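Local coordinates for CDC48 domain-containing protein (Pyrococcus horikoshii, PDB 4UZR) that is of unknown function, forms hexamers and dodecamers with a twelve-bladed beta-propeller, and may bind ATP, at residues A[30-33]-A[34-37]. Numbering follows the deposited sequence.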
ATOM      1  N   THR A  30     -15.574 -24.982  39.381  1.00113.57           N
ATOM      2  CA  THR A  30     -16.057 -23.867  38.570  1.00112.42           C
ATOM      3  C   THR A  30     -15.082 -23.500  37.452  1.00111.73           C
ATOM      4  O   THR A  30     -13.879 -23.375  37.683  1.00 84.99           O
ATOM      5  CB  THR A  30     -16.309 -22.619  39.442  1.00123.95           C
ATOM      6  OG1 THR A  30     -17.411 -22.866  40.323  1.00 98.65           O
ATOM      7  CG2 THR A  30     -16.620 -21.403  38.576  1.00 92.35           C
ATOM      8  N   VAL A  31     -15.612 -23.323  36.244  1.00107.91           N
ATOM      9  CA  VAL A  31     -14.794 -23.031  35.072  1.00 94.07           C
ATOM     10  C   VAL A  31     -15.311 -21.781  34.362  1.00 88.86           C
ATOM     11  O   VAL A  31     -16.509 -21.653  34.106  1.00 98.33           O
ATOM     12  CB  VAL A  31     -14.779 -24.220  34.093  1.00 86.99           C
ATOM     13  CG1 VAL A  31     -14.122 -23.828  32.783  1.00 87.33           C
ATOM     14  CG2 VAL A  31     -14.071 -25.413  34.719  1.00 94.58           C
ATOM     15  N   ARG A  32     -14.398 -20.863  34.053  1.00 80.25           N
ATOM     16  CA  ARG A  32     -14.736 -19.613  33.376  1.00 83.56           C
ATOM     17  C   ARG A  32     -14.048 -19.513  32.015  1.00 90.85           C
ATOM     18  O   ARG A  32     -13.060 -20.202  31.760  1.00 85.94           O
ATOM     19  CB  ARG A  32     -14.321 -18.436  34.260  1.00 83.21           C
ATOM     20  CG  ARG A  32     -15.357 -18.037  35.295  1.00101.72           C
ATOM     21  CD  ARG A  32     -14.680 -17.566  36.574  1.00110.95           C
ATOM     22  NE  ARG A  32     -15.638 -17.167  37.600  1.00110.39           N
ATOM     23  CZ  ARG A  32     -15.612 -15.995  38.225  1.00126.19           C
ATOM     24  NH1 ARG A  32     -14.665 -15.111  37.936  1.00139.23           N
ATOM     25  NH2 ARG A  32     -16.522 -15.708  39.146  1.00125.69           N
ATOM     26  N   THR A  33     -14.567 -18.653  31.141  1.00 94.43           N
ATOM     27  CA  THR A  33     -13.925 -18.401  29.854  1.00 87.57           C
ATOM     28  C   THR A  33     -12.535 -17.798  30.048  1.00 95.30           C
ATOM     29  O   THR A  33     -12.377 -16.802  30.754  1.00107.39           O
ATOM     30  CB  THR A  33     -14.759 -17.443  28.982  1.00 81.11           C
ATOM     31  OG1 THR A  33     -16.062 -17.996  28.765  1.00 82.34           O
ATOM     32  CG2 THR A  33     -14.079 -17.221  27.638  1.00 77.22           C
ATOM     33  N   GLY A  34     -11.532 -18.401  29.417  1.00 85.25           N
ATOM     34  CA  GLY A  34     -10.176 -17.894  29.502  1.00 82.92           C
ATOM     35  C   GLY A  34      -9.315 -18.632  30.509  1.00 91.86           C
ATOM     36  O   GLY A  34      -8.100 -18.438  30.553  1.00104.12           O
ATOM     37  N   ASP A  35      -9.946 -19.472  31.325  1.00 87.16           N
ATOM     38  CA  ASP A  35      -9.236 -20.227  32.357  1.00 90.42           C
ATOM     39  C   ASP A  35      -8.211 -21.201  31.783  1.00 92.93           C
ATOM     40  O   ASP A  35      -8.355 -21.683  30.658  1.00 99.31           O
ATOM     41  CB  ASP A  35     -10.222 -20.991  33.245  1.00 71.55           C
ATOM     42  CG  ASP A  35     -10.985 -20.086  34.187  1.00 94.95           C
ATOM     43  OD1 ASP A  35     -10.570 -18.919  34.361  1.00111.02           O
ATOM     44  OD2 ASP A  35     -11.989 -20.547  34.768  1.00 92.56           O
ATOM     45  N   VAL A  36      -7.176 -21.485  32.567  1.00 86.32           N
ATOM     46  CA  VAL A  36      -6.167 -22.466  32.183  1.00 88.04           C
ATOM     47  C   VAL A  36      -6.141 -23.608  33.195  1.00 87.03           C
ATOM     48  O   VAL A  36      -5.916 -23.391  34.386  1.00 94.65           O
ATOM     49  CB  VAL A  36      -4.766 -21.836  32.088  1.00 87.31           C
ATOM     50  CG1 VAL A  36      -3.731 -22.896  31.743  1.00 87.39           C
ATOM     51  CG2 VAL A  36      -4.757 -20.721  31.055  1.00 75.49           C
ATOM     52  N   ILE A  37      -6.372 -24.822  32.710  1.00 84.76           N
ATOM     53  CA  ILE A  37      -6.513 -25.985  33.579  1.00 87.90           C
ATOM     54  C   ILE A  37      -5.488 -27.065  33.249  1.00 89.64           C
ATOM     55  O   ILE A  37      -5.446 -27.568  32.127  1.00104.44           O
ATOM     56  CB  ILE A  37      -7.919 -26.598  33.445  1.00 91.78           C
ATOM     57  CG1 ILE A  37      -8.991 -25.520  33.626  1.00 90.26           C
ATOM     58  CG2 ILE A  37      -8.105 -27.731  34.444  1.00105.59           C
ATOM     59  CD1 ILE A  37     -10.389 -25.991  33.301  1.00 92.65           C
TER
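A type II beta turn from R32 to D35 links strand 30-31 to strand 36-41 in the CDC48 domain 2-like part of the chain. D35 N donates to R32 O across the turn at 3.2 Å. The D35 carboxylate reaches back to the same residue. Its OD2 accepts R32 N at 2.5 Å, a short value that is uncertain at 2.65 Å resolution. The N-H approaches from above the carboxylate plane, 46° out of it. CG of D35 lies anti to its own carbonyl carbon (chi1 -73°), which turns the carboxylate back over the start of the turn. There OD2 also lies 3.2 Å from R32 CB.

G34 takes the third position of the turn. Its positive phi of 99° is a conformation that glycine readily adopts at this position of a type II turn. The R32 guanidinium group does not pair with the carboxylate: R32 NE stays 5.7 Å from D35 OD2.

On the two strands that flank the turn, V31 CG2 meets I37 CD1 at 4.0 Å, with the two side chains crossing at about a right angle. Both also touch V50 and L26, so this apolar pair faces strand 44-54 and helix 18-26. T33 makes two hydrogen bonds within its own chain, from its N to S56 OG and from A53 N to its OG1.

R32 thus has both its backbone N and its backbone O engaged by D35. One bond comes from the main chain of D35 and one from its side chain, and together they hold the two ends of the turn to each other.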